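Local coordinates for Lic12234 (Leptospira interrogans, PDB 4TZH), which is of unknown function but belongs to the leucine-rich repeat proteins of a pathogen and is regarded as a possible virulence factor, at residues 12-17 with 38-43; 56-61 with 80-85; 158-163 with 184-189. All coordinates share one frame; numbering follows the deposited sequence.

Contact 1: 12-17 with 38-43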
loop_
_atom_site.group_PDB
_atom_site.type_symbol
_atom_site.label_atom_id
_atom_site.label_comp_id
_atom_site.label_asym_id
_atom_site.label_seq_id
_atom_site.Cartn_x
_atom_site.Cartn_y
_atom_site.Cartn_z
ATOM N N ASP A 12 10.457 -23.260 -6.025
ATOM C CA ASP A 12 11.905 -23.259 -5.810
ATOM C C ASP A 12 12.236 -22.509 -4.516
ATOM O O ASP A 12 13.039 -23.013 -3.741
ATOM C CB ASP A 12 12.660 -22.598 -6.974
ATOM C CG ASP A 12 12.735 -23.395 -8.256
ATOM O OD1 ASP A 12 12.546 -24.633 -8.200
ATOM O OD2 ASP A 12 13.046 -22.791 -9.308
ATOM N N ALA A 13 11.568 -21.359 -4.239
ATOM C CA ALA A 13 11.819 -20.586 -3.005
ATOM C C ALA A 13 11.540 -21.427 -1.787
ATOM O O ALA A 13 12.281 -21.317 -0.819
ATOM C CB ALA A 13 10.951 -19.322 -2.963
ATOM N N LEU A 14 10.480 -22.264 -1.826
ATOM C CA LEU A 14 10.137 -23.122 -0.702
ATOM C C LEU A 14 11.168 -24.219 -0.408
ATOM O O LEU A 14 11.107 -24.799 0.670
ATOM C CB LEU A 14 8.746 -23.737 -0.906
ATOM C CG LEU A 14 7.611 -22.731 -0.904
ATOM C CD1 LEU A 14 6.303 -23.394 -1.264
ATOM C CD2 LEU A 14 7.522 -22.016 0.441
ATOM N N LYS A 15 12.100 -24.472 -1.330
ATOM C CA LYS A 15 13.153 -25.473 -1.096
ATOM C C LYS A 15 14.182 -24.960 -0.070
ATOM O O LYS A 15 14.785 -25.761 0.639
ATOM C CB LYS A 15 13.850 -25.872 -2.408
ATOM C CG LYS A 15 12.940 -26.590 -3.397
ATOM C CD LYS A 15 13.703 -27.428 -4.419
ATOM C CE LYS A 15 12.916 -28.681 -4.661
ATOM N NZ LYS A 15 13.647 -29.624 -5.548
ATOM N N THR A 16 14.370 -23.629 0.037
ATOM C CA THR A 16 15.320 -23.041 0.996
ATOM C C THR A 16 14.602 -21.797 1.499
ATOM O O THR A 16 14.932 -20.671 1.110
ATOM C CB THR A 16 16.602 -22.635 0.247
ATOM O OG1 THR A 16 16.198 -22.086 -1.005
ATOM C CG2 THR A 16 17.544 -23.785 0.022
ATOM N N PRO A 17 13.567 -21.980 2.331
ATOM C CA PRO A 17 12.698 -20.832 2.631
ATOM C C PRO A 17 13.321 -19.706 3.420
ATOM O O PRO A 17 12.904 -18.562 3.214
ATOM C CB PRO A 17 11.514 -21.478 3.359
ATOM C CG PRO A 17 12.022 -22.745 3.900
ATOM C CD PRO A 17 12.989 -23.236 2.857
ATOM N N GLU A 38 3.792 -18.045 3.862
ATOM C CA GLU A 38 4.221 -17.834 5.251
ATOM C C GLU A 38 5.551 -18.507 5.593
ATOM O O GLU A 38 6.143 -18.161 6.618
ATOM C CB GLU A 38 3.149 -18.306 6.232
ATOM C CG GLU A 38 2.909 -19.792 6.186
ATOM C CD GLU A 38 1.880 -20.252 7.199
ATOM O OE1 GLU A 38 1.694 -19.559 8.226
ATOM O OE2 GLU A 38 1.240 -21.295 6.949
ATOM N N GLN A 39 5.995 -19.475 4.772
ATOM C CA GLN A 39 7.278 -20.128 5.063
ATOM C C GLN A 39 8.494 -19.218 4.799
ATOM O O GLN A 39 9.591 -19.505 5.298
ATOM C CB GLN A 39 7.428 -21.410 4.252
ATOM C CG GLN A 39 6.456 -22.495 4.689
ATOM C CD GLN A 39 6.627 -23.723 3.831
ATOM O OE1 GLN A 39 7.736 -24.200 3.597
ATOM N NE2 GLN A 39 5.532 -24.259 3.351
ATOM N N LEU A 40 8.308 -18.135 4.022
ATOM C CA LEU A 40 9.414 -17.259 3.630
ATOM C C LEU A 40 9.604 -16.207 4.688
ATOM O O LEU A 40 9.383 -15.021 4.464
ATOM C CB LEU A 40 9.146 -16.662 2.239
ATOM C CG LEU A 40 8.826 -17.696 1.143
ATOM C CD1 LEU A 40 8.683 -17.001 -0.222
ATOM C CD2 LEU A 40 9.956 -18.734 1.012
ATOM N N VAL A 41 9.994 -16.667 5.885
ATOM C CA VAL A 41 10.004 -15.800 7.066
ATOM C C VAL A 41 10.918 -14.585 6.966
ATOM O O VAL A 41 10.653 -13.583 7.640
ATOM C CB VAL A 41 10.288 -16.613 8.328
ATOM C CG1 VAL A 41 9.175 -17.633 8.565
ATOM C CG2 VAL A 41 11.650 -17.304 8.244
ATOM N N ASN A 42 11.977 -14.651 6.116
ATOM C CA ASN A 42 12.928 -13.548 5.980
ATOM C C ASN A 42 12.649 -12.666 4.794
ATOM O O ASN A 42 13.466 -11.813 4.456
ATOM C CB ASN A 42 14.341 -14.089 5.926
ATOM C CG ASN A 42 14.727 -14.677 7.256
ATOM O OD1 ASN A 42 14.363 -14.145 8.307
ATOM N ND2 ASN A 42 15.385 -15.840 7.240
ATOM N N LEU A 43 11.504 -12.873 4.144
ATOM C CA LEU A 43 11.169 -12.086 2.960
ATOM C C LEU A 43 11.150 -10.584 3.270
ATOM O O LEU A 43 10.478 -10.140 4.217
ATOM C CB LEU A 43 9.821 -12.538 2.434
ATOM C CG LEU A 43 9.552 -12.166 0.978
ATOM C CD1 LEU A 43 10.517 -12.911 0.033
ATOM C CD2 LEU A 43 8.098 -12.495 0.615
HETATM O O HOH W 1 9.285 -26.029 2.274
HETATM O O HOH W 2 12.611 -15.974 3.623
#

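Contact 2: 56-61 with 80-85. With ZN (zinc ion), chain F.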
loop_
_atom_site.group_PDB
_atom_site.type_symbol
_atom_site.label_atom_id
_atom_site.label_comp_id
_atom_site.label_asym_id
_atom_site.label_seq_id
_atom_site.Cartn_x
_atom_site.Cartn_y
_atom_site.Cartn_z
ATOM N N LEU A 56 -5.408 -10.731 -0.079
ATOM C CA LEU A 56 -4.216 -11.434 0.337
ATOM C C LEU A 56 -4.600 -12.448 1.389
ATOM O O LEU A 56 -5.546 -12.208 2.144
ATOM C CB LEU A 56 -3.179 -10.475 0.949
ATOM C CG LEU A 56 -2.615 -9.426 0.009
ATOM C CD1 LEU A 56 -1.713 -8.513 0.787
ATOM C CD2 LEU A 56 -1.821 -10.084 -1.118
ATOM N N PRO A 57 -3.865 -13.565 1.503
ATOM C CA PRO A 57 -4.199 -14.533 2.554
ATOM C C PRO A 57 -3.865 -13.962 3.934
ATOM O O PRO A 57 -2.984 -13.103 4.062
ATOM C CB PRO A 57 -3.281 -15.713 2.223
ATOM C CG PRO A 57 -2.087 -15.088 1.501
ATOM C CD PRO A 57 -2.703 -13.999 0.686
ATOM N N GLU A 58 -4.517 -14.469 4.966
ATOM C CA GLU A 58 -4.217 -14.036 6.327
ATOM C C GLU A 58 -2.770 -14.355 6.696
ATOM O O GLU A 58 -2.210 -13.718 7.576
ATOM C CB GLU A 58 -5.158 -14.735 7.318
ATOM C CG GLU A 58 -6.590 -14.250 7.206
ATOM C CD GLU A 58 -7.510 -14.966 8.189
ATOM O OE1 GLU A 58 -7.801 -16.165 7.976
ATOM O OE2 GLU A 58 -7.840 -14.363 9.235
ATOM N N GLU A 59 -2.170 -15.340 6.021
ATOM C CA GLU A 59 -0.757 -15.731 6.207
ATOM C C GLU A 59 0.218 -14.613 5.890
ATOM O O GLU A 59 1.379 -14.689 6.320
ATOM C CB GLU A 59 -0.416 -16.955 5.353
ATOM C CG GLU A 59 -0.992 -18.255 5.891
ATOM C CD GLU A 59 -2.466 -18.544 5.649
ATOM O OE1 GLU A 59 -3.148 -17.735 4.980
ATOM O OE2 GLU A 59 -2.949 -19.585 6.149
ATOM N N ILE A 60 -0.228 -13.552 5.211
ATOM C CA ILE A 60 0.680 -12.443 4.904
ATOM C C ILE A 60 1.253 -11.829 6.180
ATOM O O ILE A 60 2.373 -11.322 6.156
ATOM C CB ILE A 60 -0.047 -11.364 4.029
ATOM C CG1 ILE A 60 0.959 -10.460 3.270
ATOM C CG2 ILE A 60 -1.023 -10.499 4.835
ATOM C CD1 ILE A 60 1.471 -11.105 1.965
ATOM N N GLY A 61 0.503 -11.855 7.267
ATOM C CA GLY A 61 0.961 -11.235 8.497
ATOM C C GLY A 61 2.165 -11.899 9.136
ATOM O O GLY A 61 2.766 -11.322 10.039
ATOM N N PRO A 80 -6.979 -8.777 4.665
ATOM C CA PRO A 80 -7.201 -9.407 5.975
ATOM C C PRO A 80 -6.693 -8.458 7.065
ATOM O O PRO A 80 -5.782 -7.650 6.810
ATOM C CB PRO A 80 -6.288 -10.639 5.905
ATOM C CG PRO A 80 -5.158 -10.248 4.970
ATOM C CD PRO A 80 -5.851 -9.392 3.935
ATOM N N LYS A 81 -7.197 -8.587 8.283
ATOM C CA LYS A 81 -6.709 -7.736 9.368
ATOM C C LYS A 81 -5.211 -7.948 9.629
ATOM O O LYS A 81 -4.545 -7.048 10.137
ATOM C CB LYS A 81 -7.489 -8.026 10.660
ATOM C CG LYS A 81 -8.883 -7.432 10.619
ATOM C CD LYS A 81 -9.503 -7.440 12.004
ATOM C CE LYS A 81 -10.877 -6.858 11.963
ATOM N NZ LYS A 81 -10.888 -5.374 11.809
ATOM N N GLU A 82 -4.678 -9.150 9.279
ATOM C CA GLU A 82 -3.279 -9.484 9.520
ATOM C C GLU A 82 -2.288 -8.556 8.804
ATOM O O GLU A 82 -1.103 -8.577 9.145
ATOM C CB GLU A 82 -2.995 -10.956 9.189
ATOM C CG GLU A 82 -3.584 -11.935 10.209
ATOM C CD GLU A 82 -5.061 -12.309 10.107
ATOM O OE1 GLU A 82 -5.795 -11.740 9.265
ATOM O OE2 GLU A 82 -5.452 -13.240 10.849
ATOM N N ILE A 83 -2.761 -7.717 7.866
ATOM C CA ILE A 83 -1.851 -6.733 7.264
ATOM C C ILE A 83 -1.270 -5.812 8.337
ATOM O O ILE A 83 -0.182 -5.267 8.151
ATOM C CB ILE A 83 -2.512 -5.914 6.126
ATOM C CG1 ILE A 83 -3.714 -5.046 6.593
ATOM C CG2 ILE A 83 -2.901 -6.818 4.986
ATOM C CD1 ILE A 83 -4.063 -3.829 5.634
ATOM N N GLN A 84 -1.961 -5.647 9.467
ATOM C CA GLN A 84 -1.458 -4.780 10.523
ATOM C C GLN A 84 -0.130 -5.244 11.107
ATOM O O GLN A 84 0.531 -4.453 11.778
ATOM C CB GLN A 84 -2.503 -4.594 11.626
ATOM C CG GLN A 84 -2.654 -5.808 12.500
ATOM C CD GLN A 84 -3.837 -5.652 13.413
ATOM O OE1 GLN A 84 -4.050 -4.606 14.029
ATOM N NE2 GLN A 84 -4.648 -6.669 13.442
ATOM N N LYS A 85 0.248 -6.542 10.899
ATOM C CA LYS A 85 1.494 -7.059 11.431
ATOM C C LYS A 85 2.695 -6.665 10.579
ATOM O O LYS A 85 3.828 -6.936 10.984
ATOM C CB LYS A 85 1.419 -8.587 11.576
ATOM C CG LYS A 85 0.328 -9.008 12.564
ATOM C CD LYS A 85 0.427 -10.484 12.937
ATOM C CE LYS A 85 -0.157 -11.391 11.876
ATOM N NZ LYS A 85 -0.259 -12.813 12.322
HETATM ZN ZN ZN F . -7.564 -12.583 9.923
HETATM O O HOH W 3 -0.938 -14.491 9.814
#

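Contact 3: 158-163 with 184-189. With ZN (zinc ion), chain G; ZN (zinc ion), chain K.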
loop_
_atom_site.group_PDB
_atom_site.type_symbol
_atom_site.label_atom_id
_atom_site.label_comp_id
_atom_site.label_asym_id
_atom_site.label_seq_id
_atom_site.Cartn_x
_atom_site.Cartn_y
_atom_site.Cartn_z
ATOM N N LEU A 158 4.425 14.303 5.718
ATOM C CA LEU A 158 3.928 14.220 4.340
ATOM C C LEU A 158 4.499 15.383 3.514
ATOM O O LEU A 158 4.353 16.566 3.899
ATOM C CB LEU A 158 2.411 14.209 4.356
ATOM C CG LEU A 158 1.753 13.773 3.048
ATOM C CD1 LEU A 158 2.103 12.324 2.725
ATOM C CD2 LEU A 158 0.269 13.988 3.090
ATOM N N ARG A 159 5.139 15.047 2.385
ATOM C CA ARG A 159 5.768 16.041 1.516
ATOM C C ARG A 159 5.053 16.188 0.193
ATOM O O ARG A 159 5.140 17.237 -0.446
ATOM C CB ARG A 159 7.264 15.737 1.341
ATOM C CG ARG A 159 8.072 15.837 2.664
ATOM C CD ARG A 159 7.949 17.209 3.343
ATOM N NE ARG A 159 8.486 17.251 4.712
ATOM C CZ ARG A 159 7.769 17.467 5.814
ATOM N NH1 ARG A 159 6.457 17.646 5.740
ATOM N NH2 ARG A 159 8.358 17.492 7.001
ATOM N N ILE A 160 4.355 15.130 -0.243
ATOM C CA ILE A 160 3.578 15.151 -1.479
ATOM C C ILE A 160 2.238 14.523 -1.235
ATOM O O ILE A 160 2.170 13.365 -0.780
ATOM C CB ILE A 160 4.265 14.417 -2.658
ATOM C CG1 ILE A 160 5.652 15.028 -2.975
ATOM C CG2 ILE A 160 3.362 14.460 -3.897
ATOM C CD1 ILE A 160 6.326 14.359 -4.188
ATOM N N LEU A 161 1.168 15.269 -1.570
ATOM C CA LEU A 161 -0.181 14.723 -1.541
ATOM C C LEU A 161 -0.723 14.856 -2.971
ATOM O O LEU A 161 -0.914 15.996 -3.424
ATOM C CB LEU A 161 -1.084 15.473 -0.547
ATOM C CG LEU A 161 -2.543 15.058 -0.528
ATOM C CD1 LEU A 161 -2.704 13.588 -0.120
ATOM C CD2 LEU A 161 -3.347 15.949 0.441
ATOM N N ASN A 162 -0.924 13.743 -3.694
ATOM C CA ASN A 162 -1.354 13.842 -5.089
ATOM C C ASN A 162 -2.813 13.452 -5.219
ATOM O O ASN A 162 -3.170 12.292 -4.982
ATOM C CB ASN A 162 -0.445 12.973 -5.947
ATOM C CG ASN A 162 -0.651 13.295 -7.400
ATOM O OD1 ASN A 162 -1.776 13.473 -7.846
ATOM N ND2 ASN A 162 0.472 13.509 -8.125
ATOM N N LEU A 163 -3.633 14.427 -5.580
ATOM C CA LEU A 163 -5.085 14.250 -5.725
ATOM C C LEU A 163 -5.514 14.470 -7.167
ATOM O O LEU A 163 -6.699 14.681 -7.415
ATOM C CB LEU A 163 -5.871 15.230 -4.801
ATOM C CG LEU A 163 -5.491 15.113 -3.312
ATOM C CD1 LEU A 163 -6.201 16.188 -2.490
ATOM C CD2 LEU A 163 -5.852 13.748 -2.765
ATOM N N GLU A 184 5.791 21.843 5.357
ATOM C CA GLU A 184 6.460 21.775 4.063
ATOM C C GLU A 184 5.756 20.637 3.290
ATOM O O GLU A 184 5.817 19.484 3.715
ATOM C CB GLU A 184 7.926 21.395 4.285
ATOM C CG GLU A 184 8.872 21.463 3.101
ATOM C CD GLU A 184 10.316 21.634 3.540
ATOM O OE1 GLU A 184 11.040 20.617 3.632
ATOM O OE2 GLU A 184 10.699 22.779 3.870
ATOM N N ILE A 185 5.030 20.978 2.231
ATOM C CA ILE A 185 4.294 19.993 1.431
ATOM C C ILE A 185 3.938 20.621 0.096
ATOM O O ILE A 185 3.711 21.836 0.020
ATOM C CB ILE A 185 2.988 19.531 2.173
ATOM C CG1 ILE A 185 2.306 18.339 1.460
ATOM C CG2 ILE A 185 1.996 20.685 2.428
ATOM C CD1 ILE A 185 1.148 17.687 2.294
ATOM N N THR A 186 3.861 19.804 -0.933
ATOM C CA THR A 186 3.261 20.222 -2.188
ATOM C C THR A 186 1.981 19.388 -2.362
ATOM O O THR A 186 1.997 18.161 -2.174
ATOM C CB THR A 186 4.218 20.186 -3.387
ATOM O OG1 THR A 186 3.477 20.675 -4.505
ATOM C CG2 THR A 186 4.759 18.805 -3.682
ATOM N N ILE A 187 0.898 20.059 -2.686
ATOM C CA ILE A 187 -0.395 19.436 -2.868
ATOM C C ILE A 187 -0.762 19.576 -4.328
ATOM O O ILE A 187 -0.758 20.694 -4.867
ATOM C CB ILE A 187 -1.439 20.061 -1.915
ATOM C CG1 ILE A 187 -1.008 19.798 -0.441
ATOM C CG2 ILE A 187 -2.815 19.428 -2.172
ATOM C CD1 ILE A 187 -1.789 20.606 0.604
ATOM N N GLU A 188 -1.083 18.440 -4.952
ATOM C CA GLU A 188 -1.477 18.424 -6.347
ATOM C C GLU A 188 -2.967 18.184 -6.470
ATOM O O GLU A 188 -3.451 17.115 -6.157
ATOM C CB GLU A 188 -0.662 17.350 -7.074
ATOM C CG GLU A 188 0.792 17.782 -7.322
ATOM C CD GLU A 188 0.934 18.970 -8.261
ATOM O OE1 GLU A 188 -0.074 19.373 -8.882
ATOM O OE2 GLU A 188 2.075 19.489 -8.387
ATOM N N ILE A 189 -3.703 19.210 -6.889
ATOM C CA ILE A 189 -5.161 19.110 -7.088
ATOM C C ILE A 189 -5.446 19.597 -8.514
ATOM O O ILE A 189 -5.004 20.699 -8.869
ATOM C CB ILE A 189 -5.945 19.918 -6.015
ATOM C CG1 ILE A 189 -5.674 19.397 -4.581
ATOM C CG2 ILE A 189 -7.470 19.919 -6.311
ATOM C CD1 ILE A 189 -6.139 20.385 -3.443
HETATM ZN ZN ZN G . 12.939 21.457 2.100
HETATM ZN ZN ZN K . 0.494 20.947 -9.978
#

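Contact 1: 12-17 with 38-43
Leu40 sets one methyl, CD2, against the 12-17 turn, where it meets Ala13, Leu14 and Pro17 together. Its CB and CG serve as the stem, and of the side-chain atoms it is CD2 at the end that makes the contacts: it lies 3.7 Å from the backbone O of Pro17, 3.9 Å from CB of Pro17 and 4.1 Å from CB of Ala13. CD2 of Leu14 closes on the same methyl at 4.1 Å. Leu40 also packs on Leu23 of strand 22-24, so this side chain links the N-terminal helix 10-13 and the turn after it to the hydrophobic core of the leucine-rich repeat solenoid, at its N-terminal end. Gln39, one residue earlier, lies further out: its side chain crosses that of Leu14 at about a right angle, with OE1 3.8 Å from Leu14 CD2. CB of Pro17 rests 3.4 Å from the backbone O of Gln39. No direct hydrogen bond joins the segments; two waters do so instead. One donates to both Leu14 O and Gln39 OE1, and the other donates to Pro17 O at 2.6 Å while accepting from the backbone N of Asn42.

Contact 2: 56-61 with 80-85
Glu58 and Glu82 converge on one zinc ion, their carboxylate planes 86° apart. Glu58 reaches it with a chain extended beyond CG and binds through OE2 alone, at 1.9 Å. Glu82 bends at chi2 (81°), which folds its carboxylate back toward Glu58, and it grips the metal with both oxygens, OE1 at 2.1 Å and the longer OE2 at 2.4 Å. The shared cation probably offsets the repulsion of carboxylate oxygens that come as close as 3.1 Å, Glu58 OE2 to Glu82 OE2. The stem of Glu82 passes over the backbone of the other segment, its CB near Glu58 O and Gly61 CA. Beside it Lys85 leans across Gly61, its chain bent at chi3; its NZ donates to a water that in turn donates to Glu58 O. With no side chain, Gly61 leaves room for Lys85 CE, 3.6 Å from Gly61 CA, and for the backbone O of Glu82, 3.4 Å from the same CA.

Beneath the polar rim the contact is mostly apolar side chains and backbone. The ring of Pro80 sits over the backbone oxygens of Leu56 and Pro57, with CD 3.4 Å from Leu56 O, and its CB lies against Glu58 CG. Ile60 crosses that ring at about a right angle, and its CG2 also meets Ile83 CG2 at 4.1 Å, the two isoleucines turning their methyls together. Each segment runs from loop into a 3-10 stretch on the convex side of the leucine-rich repeat solenoid: residues 58-61 belong to the connection from strand 45-47 to strand 68-70. The 3-10 residues 81-85 belong to the next one, which leads on to strand 91-93. Leu56 packs inward on Ile71, beyond strand 68-70, while Glu59 leans toward Lys35 and Glu38 of the preceding connection.

Contact 3: 158-163 with 184-189
Arg159 and Thr186 begin a run of four backbone hydrogen bonds that alternate between the two strands. Thr186 N donates to Arg159 O at 2.9 Å, from above the carbonyl plane, and Thr186 O then accepts from Leu161 N. Leu161 O takes Glu188 N at 2.9 Å in a nearly straight bond (177°), and Glu188 O closes the series by accepting Leu163 N at 2.8 Å in its carbonyl plane. The arginine adds polar links before the strands begin: its chain bends at chi2 (-57°), bringing NH1 to Leu158 O and, in a weak bond, to Glu184 O, while Lys156 O accepts from it too. Leu158 O also receives Gln183 NE2. Glu184 CB lies over one face of the guanidinium. On the face with Ile160, Thr186 and Asn162, Glu188 binds a zinc ion chiefly through OE1 at 2.0 Å, with OE2 at a long 2.7 Å, and OE1 also accepts from Trp164 NE1; Asn162 OD1 accepts from Trp164 N. On the face of Leu161 and Ile187, Ile187 packs on Ile176 of helix 173-179; Ile185 CD1, just before the strand, packs on Leu158 CD2 (3.9 Å) and Leu161 CB. Strand 160-162 also bonds to strand 137-139, making this the last step of a leucine-rich repeat solenoid's parallel sheet, joined through helix 173-179 by a beta-alpha-beta crossover.

The three contacts mark the solenoid at its N-terminal end, its convex side and its C-terminal end. Contact 1 joins the N-terminal helical turn to a connection, contact 2 two successive connections; neither has a direct hydrogen bond between its segments, and they touch where Glu38 meets Glu59. Contact 3, about 29 Å from contact 2 between centres, holds two strands by regular backbone bonds. Each is partly buried: the buried residues are leucines and isoleucines, with Ala13 and Gly61, while the metal-binding glutamates lie nearer the surface. Waters bridge the segments of contact 1, a zinc ion and one water those of contact 2. In contact 3 the zinc ions sit on single glutamates of segment 184-189 and do not tie the two segments together.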